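Local coordinates for protein thiol-disulfide oxidoreductase (Bacteroides thetaiotaomicron, PDB 3FW2) that probably acts as a TlpA-like thiol-disulfide oxidoreductase, of which this chain is the C-terminal, thioredoxin-fold domain, at residues P12-P17 / G71-S76; E22-S27 / E96-F101; S35-F40 / S55-I60; S43-I48 / K116-I121; N120-S125 / K141-I146. All coordinates share one frame; numbering follows the deposited sequence. Where two conformers were deposited one is given.

Contact 1: P12-P17 / G71-S76; sequences PFFSLP and GMLGIS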
# COMPACT_ATOMS: atom_id res chain seq x y z
N PRO A 12 7.44 -13.91 11.90
CA PRO A 12 6.86 -13.11 12.99
C PRO A 12 5.44 -13.52 13.37
O PRO A 12 4.64 -13.97 12.51
CB PRO A 12 6.85 -11.68 12.41
CG PRO A 12 8.02 -11.66 11.39
CD PRO A 12 7.95 -13.08 10.79
N PHE A 13 5.12 -13.39 14.64
CA PHE A 13 3.78 -13.77 15.08
C PHE A 13 2.73 -12.89 14.45
O PHE A 13 2.95 -11.69 14.22
CB PHE A 13 3.69 -13.63 16.57
CG PHE A 13 2.37 -14.01 17.13
CD1 PHE A 13 1.96 -15.33 17.15
CD2 PHE A 13 1.57 -13.05 17.68
CE1 PHE A 13 0.71 -15.67 17.72
CE2 PHE A 13 0.34 -13.39 18.25
CZ PHE A 13 -0.08 -14.67 18.25
N PHE A 14 1.60 -13.51 14.12
CA PHE A 14 0.41 -12.75 13.87
C PHE A 14 -0.80 -13.47 14.41
O PHE A 14 -0.78 -14.68 14.57
CB PHE A 14 0.22 -12.48 12.36
CG PHE A 14 0.03 -13.72 11.58
CD1 PHE A 14 1.10 -14.30 10.96
CD2 PHE A 14 -1.26 -14.29 11.43
CE1 PHE A 14 0.95 -15.50 10.23
CE2 PHE A 14 -1.42 -15.46 10.72
CZ PHE A 14 -0.31 -16.06 10.11
N SER A 15 -1.84 -12.69 14.69
CA SER A 15 -3.11 -13.17 15.12
C SER A 15 -4.13 -12.18 14.65
O SER A 15 -4.19 -11.06 15.15
CB SER A 15 -3.16 -13.29 16.65
OG SER A 15 -4.45 -13.64 17.13
N LEU A 16 -4.94 -12.60 13.69
CA LEU A 16 -5.77 -11.72 12.90
C LEU A 16 -7.17 -12.27 12.72
O LEU A 16 -7.32 -13.49 12.48
CB LEU A 16 -5.09 -11.54 11.52
CG LEU A 16 -3.76 -10.80 11.53
CD1 LEU A 16 -2.97 -10.95 10.20
CD2 LEU A 16 -3.92 -9.32 11.90
N PRO A 17 -8.19 -11.41 12.78
CA PRO A 17 -9.57 -11.91 12.72
C PRO A 17 -10.09 -12.21 11.31
O PRO A 17 -9.81 -11.43 10.38
CB PRO A 17 -10.37 -10.76 13.33
CG PRO A 17 -9.58 -9.53 13.01
CD PRO A 17 -8.15 -9.96 13.05
N GLY A 71 -1.54 -25.27 3.36
CA GLY A 71 -2.66 -24.41 3.62
C GLY A 71 -2.46 -23.02 3.02
O GLY A 71 -1.33 -22.65 2.69
N MSE A 72 -3.55 -22.26 2.91
CA MSE A 72 -3.51 -20.90 2.34
C MSE A 72 -4.24 -19.90 3.23
O MSE A 72 -5.35 -20.16 3.76
CB MSE A 72 -4.15 -20.90 0.94
CG MSE A 72 -3.37 -21.67 -0.03
SE MSE A 72 -4.38 -21.79 -1.76
CE MSE A 72 -4.55 -19.88 -2.22
N LEU A 73 -3.66 -18.70 3.36
CA LEU A 73 -4.27 -17.65 4.16
C LEU A 73 -4.11 -16.33 3.40
O LEU A 73 -3.00 -15.95 3.09
CB LEU A 73 -3.55 -17.47 5.51
CG LEU A 73 -4.08 -16.38 6.43
CD1 LEU A 73 -5.55 -16.60 6.78
CD2 LEU A 73 -3.18 -16.30 7.69
N GLY A 74 -5.20 -15.59 3.24
CA GLY A 74 -5.16 -14.25 2.67
C GLY A 74 -5.23 -13.25 3.80
O GLY A 74 -6.12 -13.31 4.65
N ILE A 75 -4.30 -12.30 3.77
CA ILE A 75 -4.25 -11.19 4.70
C ILE A 75 -4.48 -9.90 3.94
O ILE A 75 -3.71 -9.53 3.05
CB ILE A 75 -2.92 -11.13 5.42
CG1 ILE A 75 -2.70 -12.41 6.24
CG2 ILE A 75 -2.88 -9.88 6.29
CD1 ILE A 75 -1.45 -12.47 7.07
N SER A 76 -5.57 -9.22 4.26
CA SER A 76 -5.88 -7.96 3.61
C SER A 76 -5.39 -6.76 4.38
O SER A 76 -5.45 -6.74 5.62
CB SER A 76 -7.37 -7.79 3.40
OG SER A 76 -7.67 -6.51 2.81

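Contact 2: E22-S27 / E96-F101; sequences EKITRS and EQVCDF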
# COMPACT_ATOMS: atom_id res chain seq x y z
N GLU A 22 -13.07 -14.46 14.34
CA GLU A 22 -12.25 -15.45 15.05
C GLU A 22 -10.78 -15.15 14.74
O GLU A 22 -10.41 -14.94 13.59
CB GLU A 22 -12.53 -16.88 14.59
CG GLU A 22 -13.96 -17.40 14.45
CD GLU A 22 -13.95 -18.66 13.55
OE1 GLU A 22 -13.43 -19.69 14.02
OE2 GLU A 22 -14.37 -18.63 12.37
N LYS A 23 -9.94 -15.13 15.77
CA LYS A 23 -8.50 -14.87 15.55
C LYS A 23 -7.80 -16.09 14.96
O LYS A 23 -7.89 -17.19 15.48
CB LYS A 23 -7.78 -14.43 16.84
CG LYS A 23 -8.33 -13.15 17.44
CD LYS A 23 -8.17 -11.94 16.55
CE LYS A 23 -8.62 -10.66 17.27
NZ LYS A 23 -7.49 -9.98 18.00
N ILE A 24 -7.07 -15.88 13.88
CA ILE A 24 -6.40 -16.94 13.18
C ILE A 24 -4.90 -16.70 13.28
O ILE A 24 -4.44 -15.55 13.09
CB ILE A 24 -6.76 -16.92 11.66
CG1 ILE A 24 -8.25 -17.07 11.45
CG2 ILE A 24 -5.97 -17.94 10.86
CD1 ILE A 24 -8.85 -18.39 12.04
N THR A 25 -4.15 -17.76 13.50
CA THR A 25 -2.70 -17.74 13.57
C THR A 25 -2.20 -18.87 12.65
O THR A 25 -2.99 -19.68 12.17
CB THR A 25 -2.11 -18.00 14.98
OG1 THR A 25 -2.25 -19.39 15.30
CG2 THR A 25 -2.78 -17.12 16.09
N ARG A 26 -0.90 -18.94 12.43
CA ARG A 26 -0.33 -20.02 11.60
C ARG A 26 -0.55 -21.41 12.24
O ARG A 26 -0.42 -22.43 11.56
CB ARG A 26 1.15 -19.79 11.28
CG ARG A 26 2.09 -19.95 12.44
CD ARG A 26 3.53 -20.01 11.93
NE ARG A 26 4.35 -20.51 12.99
CZ ARG A 26 4.58 -21.80 13.26
NH1 ARG A 26 4.15 -22.78 12.50
NH2 ARG A 26 5.32 -22.08 14.31
N SER A 27 -0.86 -21.43 13.53
CA SER A 27 -1.16 -22.68 14.26
C SER A 27 -2.64 -22.97 14.50
O SER A 27 -2.99 -23.94 15.24
CB SER A 27 -0.42 -22.68 15.59
OG SER A 27 0.96 -22.48 15.33
N GLU A 96 -9.06 -19.17 3.49
CA GLU A 96 -9.31 -18.34 4.70
C GLU A 96 -8.80 -16.92 4.47
O GLU A 96 -7.76 -16.71 3.87
CB GLU A 96 -8.63 -18.95 5.91
CG GLU A 96 -8.88 -18.21 7.24
CD GLU A 96 -10.34 -18.11 7.65
OE1 GLU A 96 -11.14 -17.39 6.99
OE2 GLU A 96 -10.69 -18.75 8.65
N GLN A 97 -9.55 -15.96 4.98
CA GLN A 97 -9.30 -14.55 4.80
C GLN A 97 -9.35 -13.82 6.15
O GLN A 97 -10.28 -13.99 6.95
CB GLN A 97 -10.33 -13.92 3.90
CG GLN A 97 -10.43 -14.53 2.54
CD GLN A 97 -9.15 -14.34 1.69
OE1 GLN A 97 -8.52 -13.28 1.76
NE2 GLN A 97 -8.79 -15.36 0.91
N VAL A 98 -8.33 -13.03 6.41
CA VAL A 98 -8.28 -12.21 7.63
C VAL A 98 -7.93 -10.76 7.33
O VAL A 98 -7.35 -10.44 6.27
CB VAL A 98 -7.26 -12.79 8.65
CG1 VAL A 98 -7.64 -14.26 9.10
CG2 VAL A 98 -5.84 -12.71 8.11
N CYS A 99 -8.33 -9.86 8.27
CA CYS A 99 -8.10 -8.44 8.15
C CYS A 99 -8.41 -7.78 9.49
O CYS A 99 -9.46 -8.03 10.04
CB CYS A 99 -9.01 -7.86 7.05
SG CYS A 99 -8.69 -6.11 6.74
N ASP A 100 -7.52 -6.93 9.98
CA ASP A 100 -7.76 -6.23 11.25
C ASP A 100 -8.08 -4.76 11.01
O ASP A 100 -8.25 -3.98 11.94
CB ASP A 100 -6.62 -6.42 12.24
CG ASP A 100 -5.36 -5.68 11.88
OD1 ASP A 100 -5.30 -4.98 10.84
OD2 ASP A 100 -4.38 -5.83 12.67
N PHE A 101 -8.23 -4.38 9.74
CA PHE A 101 -8.57 -3.01 9.33
C PHE A 101 -7.62 -1.93 9.70
O PHE A 101 -7.94 -0.74 9.56
CB PHE A 101 -10.05 -2.68 9.74
CG PHE A 101 -10.93 -3.83 9.49
CD1 PHE A 101 -11.19 -4.23 8.18
CD2 PHE A 101 -11.37 -4.63 10.53
CE1 PHE A 101 -11.90 -5.35 7.94
CE2 PHE A 101 -12.12 -5.76 10.28
CZ PHE A 101 -12.37 -6.12 8.99

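Contact 3: S35-F40 / S55-I60; sequences SLLINF and SELREI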
# COMPACT_ATOMS: atom_id res chain seq x y z
N SER A 35 2.55 -26.62 5.89
CA SER A 35 3.20 -25.45 5.32
C SER A 35 2.10 -24.45 4.95
O SER A 35 0.94 -24.84 4.80
CB SER A 35 4.00 -25.83 4.09
OG SER A 35 5.06 -26.72 4.44
N LEU A 36 2.44 -23.17 4.87
CA LEU A 36 1.42 -22.15 4.74
C LEU A 36 1.85 -21.09 3.73
O LEU A 36 2.89 -20.48 3.87
CB LEU A 36 1.13 -21.52 6.09
CG LEU A 36 0.05 -20.45 6.17
CD1 LEU A 36 -1.33 -20.94 5.78
CD2 LEU A 36 0.06 -19.84 7.62
N LEU A 37 1.00 -20.89 2.71
CA LEU A 37 1.16 -19.83 1.74
C LEU A 37 0.26 -18.68 2.14
O LEU A 37 -0.96 -18.82 2.17
CB LEU A 37 0.74 -20.32 0.36
CG LEU A 37 0.86 -19.28 -0.76
CD1 LEU A 37 2.29 -18.80 -1.04
CD2 LEU A 37 0.26 -19.84 -2.05
N ILE A 38 0.89 -17.55 2.43
CA ILE A 38 0.21 -16.34 2.93
C ILE A 38 0.28 -15.30 1.85
O ILE A 38 1.39 -15.01 1.35
CB ILE A 38 0.86 -15.76 4.16
CG1 ILE A 38 0.82 -16.77 5.33
CG2 ILE A 38 0.15 -14.50 4.59
CD1 ILE A 38 1.52 -16.20 6.61
N ASN A 39 -0.89 -14.85 1.35
CA ASN A 39 -0.95 -13.79 0.35
C ASN A 39 -1.49 -12.49 0.94
O ASN A 39 -2.47 -12.48 1.73
CB ASN A 39 -1.70 -14.21 -0.90
CG ASN A 39 -3.22 -14.23 -0.71
OD1 ASN A 39 -3.96 -13.30 -1.16
ND2 ASN A 39 -3.69 -15.25 -0.08
N PHE A 40 -0.87 -11.39 0.56
CA PHE A 40 -1.25 -10.07 1.03
C PHE A 40 -1.85 -9.25 -0.13
O PHE A 40 -1.35 -9.28 -1.26
CB PHE A 40 -0.02 -9.30 1.52
CG PHE A 40 0.64 -9.89 2.75
CD1 PHE A 40 0.27 -9.47 4.01
CD2 PHE A 40 1.57 -10.88 2.64
CE1 PHE A 40 0.89 -10.00 5.15
CE2 PHE A 40 2.16 -11.42 3.80
CZ PHE A 40 1.80 -10.95 5.03
N SER A 55 -5.66 -14.91 -9.97
CA SER A 55 -5.84 -16.01 -10.93
C SER A 55 -4.97 -17.19 -10.53
O SER A 55 -5.38 -18.36 -10.56
CB SER A 55 -5.49 -15.56 -12.38
OG SER A 55 -6.37 -14.51 -12.80
N GLU A 56 -3.72 -16.91 -10.19
CA GLU A 56 -2.78 -17.97 -9.81
C GLU A 56 -3.15 -18.68 -8.51
O GLU A 56 -3.06 -19.91 -8.40
CB GLU A 56 -1.35 -17.39 -9.70
CG GLU A 56 -0.83 -16.94 -11.06
CD GLU A 56 0.61 -16.45 -11.01
OE1 GLU A 56 1.36 -16.98 -10.18
OE2 GLU A 56 1.01 -15.54 -11.75
N LEU A 57 -3.58 -17.90 -7.53
CA LEU A 57 -3.95 -18.41 -6.21
C LEU A 57 -5.24 -19.20 -6.31
O LEU A 57 -5.37 -20.26 -5.67
CB LEU A 57 -4.09 -17.23 -5.23
CG LEU A 57 -2.83 -16.52 -4.82
CD1 LEU A 57 -3.10 -15.22 -4.10
CD2 LEU A 57 -1.91 -17.46 -3.99
N ARG A 58 -6.20 -18.78 -7.15
CA ARG A 58 -7.43 -19.58 -7.32
C ARG A 58 -7.10 -20.96 -7.88
O ARG A 58 -7.75 -21.93 -7.52
CB ARG A 58 -8.43 -18.91 -8.26
CG ARG A 58 -9.16 -17.73 -7.68
CD ARG A 58 -10.29 -17.23 -8.60
NE ARG A 58 -10.52 -15.81 -8.33
CZ ARG A 58 -10.00 -14.77 -9.00
NH1 ARG A 58 -9.26 -14.95 -10.11
NH2 ARG A 58 -10.28 -13.53 -8.58
N GLU A 59 -6.08 -21.03 -8.77
CA GLU A 59 -5.67 -22.33 -9.32
C GLU A 59 -5.02 -23.22 -8.30
O GLU A 59 -5.28 -24.43 -8.27
CB GLU A 59 -4.74 -22.18 -10.51
CG GLU A 59 -5.46 -21.76 -11.73
CD GLU A 59 -6.09 -22.95 -12.46
OE1 GLU A 59 -7.25 -23.34 -12.16
OE2 GLU A 59 -5.41 -23.48 -13.37
N ILE A 60 -4.16 -22.65 -7.44
CA ILE A 60 -3.57 -23.40 -6.36
C ILE A 60 -4.63 -23.94 -5.39
O ILE A 60 -4.59 -25.08 -5.00
CB ILE A 60 -2.46 -22.55 -5.66
CG1 ILE A 60 -1.31 -22.36 -6.68
CG2 ILE A 60 -2.01 -23.18 -4.36
CD1 ILE A 60 -0.48 -21.10 -6.57

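Contact 4: S43-I48 / K116-I121; sequences SWNDSI and KIPANI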
# COMPACT_ATOMS: atom_id res chain seq x y z
N SER A 43 -8.59 -4.65 -1.14
CA SER A 43 -9.63 -4.33 -2.11
C SER A 43 -9.43 -2.96 -2.76
O SER A 43 -9.90 -2.68 -3.86
CB SER A 43 -11.03 -4.46 -1.46
OG SER A 43 -11.37 -3.27 -0.77
N TRP A 44 -8.77 -2.06 -2.06
CA TRP A 44 -8.43 -0.75 -2.58
C TRP A 44 -7.25 -0.78 -3.59
O TRP A 44 -6.82 0.30 -4.12
CB TRP A 44 -8.16 0.24 -1.43
CG TRP A 44 -7.09 -0.12 -0.41
CD1 TRP A 44 -7.31 -0.56 0.86
CD2 TRP A 44 -5.68 -0.01 -0.56
NE1 TRP A 44 -6.11 -0.73 1.50
CE2 TRP A 44 -5.10 -0.40 0.65
CE3 TRP A 44 -4.83 0.39 -1.62
CZ2 TRP A 44 -3.70 -0.43 0.86
CZ3 TRP A 44 -3.42 0.36 -1.40
CH2 TRP A 44 -2.89 -0.06 -0.19
N ASN A 45 -6.70 -1.99 -3.86
CA ASN A 45 -5.72 -2.16 -4.92
C ASN A 45 -6.11 -3.31 -5.83
O ASN A 45 -5.46 -4.32 -5.86
CB ASN A 45 -4.35 -2.43 -4.28
CG ASN A 45 -3.25 -2.53 -5.29
OD1 ASN A 45 -3.13 -1.69 -6.14
ND2 ASN A 45 -2.45 -3.57 -5.18
N ASP A 46 -7.17 -3.12 -6.60
CA ASP A 46 -7.67 -4.17 -7.52
C ASP A 46 -6.97 -3.88 -8.84
O ASP A 46 -7.60 -3.48 -9.84
CB ASP A 46 -9.22 -4.05 -7.63
CG ASP A 46 -9.85 -5.23 -8.38
OD1 ASP A 46 -9.11 -6.15 -8.75
OD2 ASP A 46 -11.09 -5.19 -8.62
N SER A 47 -5.66 -4.11 -8.85
CA SER A 47 -4.80 -3.79 -9.95
C SER A 47 -4.67 -4.98 -10.90
O SER A 47 -5.10 -6.10 -10.60
CB SER A 47 -3.41 -3.48 -9.39
OG SER A 47 -2.92 -4.64 -8.76
N ILE A 48 -4.04 -4.77 -12.06
CA ILE A 48 -3.73 -5.91 -12.94
C ILE A 48 -2.88 -6.95 -12.23
O ILE A 48 -3.11 -8.14 -12.38
CB ILE A 48 -3.03 -5.42 -14.30
CG1 ILE A 48 -4.01 -4.63 -15.17
CG2 ILE A 48 -2.52 -6.63 -15.01
CD1 ILE A 48 -3.28 -3.56 -16.08
N LYS A 116 5.12 -3.66 -1.08
CA LYS A 116 4.13 -3.50 -2.12
C LYS A 116 3.11 -4.60 -2.02
O LYS A 116 3.38 -5.68 -1.45
CB LYS A 116 4.79 -3.41 -3.51
CG LYS A 116 5.25 -4.71 -4.11
CD LYS A 116 5.79 -4.58 -5.65
CE LYS A 116 4.88 -3.74 -6.53
NZ LYS A 116 4.73 -4.13 -8.04
N ILE A 117 1.92 -4.38 -2.60
CA ILE A 117 0.95 -5.48 -2.77
C ILE A 117 0.58 -5.59 -4.22
O ILE A 117 0.61 -4.60 -4.95
CB ILE A 117 -0.30 -5.34 -1.88
CG1 ILE A 117 -0.82 -3.89 -1.94
CG2 ILE A 117 0.04 -5.79 -0.44
CD1 ILE A 117 -2.27 -3.66 -1.33
N PRO A 118 0.27 -6.82 -4.68
CA PRO A 118 0.28 -8.06 -3.94
C PRO A 118 1.64 -8.49 -3.48
O PRO A 118 2.69 -8.13 -4.08
CB PRO A 118 -0.26 -9.08 -4.94
CG PRO A 118 0.04 -8.47 -6.25
CD PRO A 118 -0.17 -7.02 -6.07
N ALA A 119 1.65 -9.33 -2.43
CA ALA A 119 2.88 -9.97 -1.97
C ALA A 119 2.49 -11.33 -1.47
O ALA A 119 1.32 -11.57 -1.19
CB ALA A 119 3.53 -9.14 -0.78
N ASN A 120 3.47 -12.24 -1.33
CA ASN A 120 3.22 -13.49 -0.63
C ASN A 120 4.47 -14.00 0.11
O ASN A 120 5.59 -13.48 -0.04
CB ASN A 120 2.59 -14.54 -1.54
CG ASN A 120 3.51 -15.01 -2.61
OD1 ASN A 120 4.66 -15.31 -2.33
ND2 ASN A 120 2.99 -15.14 -3.85
N ILE A 121 4.25 -14.98 0.96
CA ILE A 121 5.31 -15.58 1.74
C ILE A 121 4.92 -17.00 2.01
O ILE A 121 3.74 -17.29 2.24
CB ILE A 121 5.64 -14.77 3.02
CG1 ILE A 121 6.90 -15.33 3.69
CG2 ILE A 121 4.50 -14.84 4.03
CD1 ILE A 121 7.53 -14.41 4.75

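Contact 5: N120-S125 / K141-I146; sequences NILLSS and KKIENI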
# COMPACT_ATOMS: atom_id res chain seq x y z
N ASN A 120 3.47 -12.24 -1.33
CA ASN A 120 3.22 -13.49 -0.63
C ASN A 120 4.47 -14.00 0.11
O ASN A 120 5.59 -13.48 -0.04
CB ASN A 120 2.59 -14.54 -1.54
CG ASN A 120 3.51 -15.01 -2.61
OD1 ASN A 120 4.66 -15.31 -2.33
ND2 ASN A 120 2.99 -15.14 -3.85
N ILE A 121 4.25 -14.98 0.96
CA ILE A 121 5.31 -15.58 1.74
C ILE A 121 4.92 -17.00 2.01
O ILE A 121 3.74 -17.29 2.24
CB ILE A 121 5.64 -14.77 3.02
CG1 ILE A 121 6.90 -15.33 3.69
CG2 ILE A 121 4.50 -14.84 4.03
CD1 ILE A 121 7.53 -14.41 4.75
N LEU A 122 5.89 -17.90 2.00
CA LEU A 122 5.66 -19.34 2.17
C LEU A 122 6.42 -19.80 3.38
O LEU A 122 7.60 -19.56 3.46
CB LEU A 122 6.13 -20.08 0.94
CG LEU A 122 6.02 -21.61 0.89
CD1 LEU A 122 4.51 -22.04 0.99
CD2 LEU A 122 6.63 -22.13 -0.41
N LEU A 123 5.69 -20.44 4.30
CA LEU A 123 6.25 -20.95 5.54
C LEU A 123 6.26 -22.45 5.55
O LEU A 123 5.30 -23.08 5.14
CB LEU A 123 5.41 -20.48 6.70
CG LEU A 123 5.06 -18.99 6.82
CD1 LEU A 123 4.32 -18.62 8.17
CD2 LEU A 123 6.40 -18.22 6.69
N SER A 124 7.31 -23.02 6.13
CA SER A 124 7.29 -24.45 6.44
C SER A 124 6.33 -24.71 7.62
O SER A 124 5.87 -23.76 8.30
CB SER A 124 8.74 -24.91 6.71
OG SER A 124 9.12 -24.51 8.00
N SER A 125 6.01 -25.98 7.91
CA SER A 125 5.09 -26.27 9.05
C SER A 125 5.66 -25.86 10.40
O SER A 125 4.90 -25.62 11.33
CB SER A 125 4.67 -27.73 9.11
OG SER A 125 5.81 -28.56 9.34
N LYS A 141 5.81 -25.00 -8.73
CA LYS A 141 6.79 -26.01 -8.45
C LYS A 141 7.11 -26.11 -6.96
O LYS A 141 7.25 -27.21 -6.42
CB LYS A 141 8.09 -25.69 -9.21
CG LYS A 141 9.19 -26.71 -8.96
CD LYS A 141 8.76 -28.15 -9.27
CE LYS A 141 9.10 -28.60 -10.68
NZ LYS A 141 9.29 -30.07 -10.69
N LYS A 142 7.19 -24.99 -6.27
CA LYS A 142 7.50 -25.02 -4.85
C LYS A 142 6.39 -25.72 -4.06
O LYS A 142 6.69 -26.57 -3.18
CB LYS A 142 7.72 -23.65 -4.29
CG LYS A 142 8.28 -23.69 -2.87
CD LYS A 142 9.77 -24.13 -2.83
CE LYS A 142 10.42 -23.71 -1.51
NZ LYS A 142 11.80 -24.27 -1.33
N ILE A 143 5.13 -25.44 -4.41
CA ILE A 143 3.99 -26.09 -3.76
C ILE A 143 3.97 -27.57 -4.11
O ILE A 143 3.85 -28.45 -3.22
CB ILE A 143 2.63 -25.46 -4.09
CG1 ILE A 143 2.60 -23.96 -3.74
CG2 ILE A 143 1.47 -26.25 -3.40
CD1 ILE A 143 3.05 -23.58 -2.37
N GLU A 144 4.14 -27.89 -5.38
CA GLU A 144 4.29 -29.31 -5.74
C GLU A 144 5.36 -30.01 -4.92
O GLU A 144 5.13 -31.15 -4.46
CB GLU A 144 4.60 -29.48 -7.22
CG GLU A 144 3.47 -29.15 -8.10
CD GLU A 144 3.84 -29.10 -9.59
OE1 GLU A 144 5.02 -29.40 -9.94
OE2 GLU A 144 2.95 -28.73 -10.41
N ASN A 145 6.53 -29.39 -4.75
CA ASN A 145 7.61 -29.99 -3.94
C ASN A 145 7.25 -30.23 -2.48
O ASN A 145 7.57 -31.30 -1.90
CB ASN A 145 8.89 -29.18 -4.00
CG ASN A 145 9.56 -29.23 -5.37
OD1 ASN A 145 9.23 -30.06 -6.23
ND2 ASN A 145 10.54 -28.35 -5.57
N ILE A 146 6.57 -29.27 -1.87
CA ILE A 146 6.09 -29.39 -0.50
C ILE A 146 5.15 -30.56 -0.37
O ILE A 146 5.29 -31.35 0.56
CB ILE A 146 5.40 -28.10 -0.05
CG1 ILE A 146 6.46 -27.03 0.20
CG2 ILE A 146 4.59 -28.32 1.25
CD1 ILE A 146 5.85 -25.62 0.31

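Contact 1: P12-P17 / G71-S76
Ile75 N faces Asn39 O of the neighbouring strand, probably a hydrogen bond, and this fixes Ile75 in the central sheet of the thioredoxin fold while its side chain rises to meet Leu16. Leu16 is tied down in turn by backbone bonding to Ile24 in the short hairpin of strands 16-17 and 23-24. What joins 12-17 to 71-76 directly is apolar: two pairs of buried side chains meeting between the chain's entry segment and one face of strand 70-76. In the first pair, Leu16 CD1 touches Ile75 CD1 at 3.8 Å and comes almost as near to Ile75 CG2, the two side chains running at about a right angle. Ile75 CG1 stands anti to the carbonyl carbon (chi1 -61°), and the extended chain beyond it (chi2 -177°) carries CD1 out to the leucine. The second pair is Phe14 and Leu73, which approach from opposite directions. Phe14 CG is wedged between its backbone N and carbonyl carbon (chi1 63°), a torsion that turns the ring inward from the loop. Val98 of the adjoining strand packs on Leu16, Leu73 and Ile75, while Val108 of helix 107-111 touches Phe14, Leu16 and Ile75, so both pairs belong to one hydrophobic layer. Leu73 offers just one methyl to the ring and meets it obliquely: CD2 is 3.6 Å from Phe14 CE2 and 3.8 Å from Phe14 CZ.

Contact 2: E22-S27 / E96-F101
Ile24 presses its inner half against Val98 and leaves its end beside the carboxylate of Glu96, so this contact has a tight hydrocarbon side and a looser polar one. It joins the small hairpin of strands 16-17 and 23-24 to strand 96-98, an outermost strand of the thioredoxin-fold sheet. On the tight side Val98 CG1 fits against the root of the isoleucine, 3.7 Å from Ile24 CG1 and 3.8 Å from Ile24 CB. Leu16 and Leu73 also touch Val98 and continue the apolar layer. On the looser, partly exposed side, Glu96 OE2 stands 3.9 Å from Ile24 CD1, a contact of oxygen with methyl. The glutamate sets out trans to the main-chain nitrogen (chi1 -177°) and then bends at chi2, folding the carboxylate back over its own strand. There OE1 accepts from Gln97 N through its anti lone pair, at 2.9 Å between Glu96 OE1 and Gln97 N, while Asn18 ND2 donates to OE2. With an alanine here, Gln97 N and Asn18 ND2 would probably each lose a carboxylate acceptor, and the end of Ile24 would lose part of its cover. Just past Ile24 the chain bends in an ST turn, whose closing bond runs from Ser27 N to Thr25 OG1 over 3.0 Å.

Contact 3: S35-F40 / S55-I60
Leu57 brings both of its methyl branches from the helix down onto strand 35-40, one for each of two buried neighbours. The purely apolar contact is Leu57 CD2 against Leu37 CD2, at 3.8 Å. Leu37 holds its CG beside the carbonyl carbon (chi1 179°), carrying its methyls off the strand toward the helix. The second contact sets a methyl against a polar group: Leu57 CD1 rests above the flat of the Asn39 amide, 3.5 Å from Asn39 CG and 3.6 Å from Asn39 OD1, with Asn39 CB equally near. Trp95 also touches Leu57. Backbone bonding runs separately on the two sides: Leu37 pairs with Gly71 and Leu73 of the neighbouring strand, whereas the helix bonds within itself, as from Ile60 N to Glu56 O at 3.1 Å. This is the inner seam of a beta-alpha-beta unit, strand 35-41, helix 48-64 and strand 70-76, in which the helix covers one face of the parallel strands, as in the thioredoxin fold.

Contact 4: S43-I48 / K116-I121
This is mixed packing between two loops, in which Ile117 fits against Trp44 and Asn45 where thioredoxin-fold proteins have their redox site. Residues 43-48 lead into helix 48-64, where relatives usually carry the CXXC motif, although no cysteine occurs in this segment; facing it is Pro118, whose preceding peptide bond is cis, a hallmark of the fold. Ile117 CD1 sits over one face of the Trp44 six-membered ring in a CH-pi contact, 4.3 Å from its centroid and 27° off the ring normal. The same methyl lies 3.8 Å from Asn45 CB. Asn45 CG is anti to its backbone N (chi1 -176°), which swings the amide along the isoleucine, with Asn45 ND2 3.2 Å from Ile117 O. At the other end, Asn45 OD1 accepts from Asn45 ND2 of the second subunit, placing the contact at the dimer interface. Trp44 NE1 bonds to Leu77 O beyond strand 70-76, Pro118 packs on Ser49 and Ser53 of helix 48-64, and the chain then enters strand 119-123 beside strand 35-41.

Contact 5: N120-S125 / K141-I146
The C-terminal beta-beta-alpha part of the thioredoxin fold closes here, with strand 119-123 packed against helix 136-149, and Leu122 carries the contact between 120-125 and 141-146. The two short segments run nearly parallel, their N-to-C directions 18° apart and their axes 11.3 Å apart at closest approach. Leu122 extends its CG straight away from the main-chain nitrogen (chi1 179°), which points both methyls at the helix. Ile146 meets it tip to tip: Ile146 CD1 lies 3.6 Å from Leu122 CD2 and 3.9 Å from Leu122 CD1, astride the fork of the leucine. Ile143 comes in a turn earlier, and its chain, bent at chi2, brings the end methyl round to the same leucine. Lys142 adds the aliphatic root of its side chain to the partly exposed margin, though it was deposited in two conformers and the closeness of its approach is doubtful. An alanine in place of Leu122 would probably open a gap beside the helix, leaving the end methyls of Ile143 and Ile146 without their partner from the strand. The strand itself is held from both flanks, as Leu122 pairs through its backbone with Leu130 and Ala131 and Leu123 pairs with Leu36. Ile143 touches the leucine with a single atom, CD1, which stands 4.0 Å from Leu122 CD1.

All five contacts reach one sheet, whose strands run in the order 96-98, 70-76, 35-41, 119-123, 129-132. Contacts 1 and 2, centres about 5 Å apart, share the face covered by the N-terminal hairpin; contacts 3 and 5, centres about 10 Å apart, set helices 48-64 and 136-149 against the opposite face, on strands 35-41 and 119-123. Contact 4 lies where strand 35-41 ends and strand 119-123 begins, its centre about 19 Å from that of contact 5, with which it shares Asn120 and Ile121. Along the chain, contacts 1 and 2 interlock around contact 3, contact 4 crosses all three, and contact 5 closes last. The two-faced core carries the cis-proline and dimer-facing loops there.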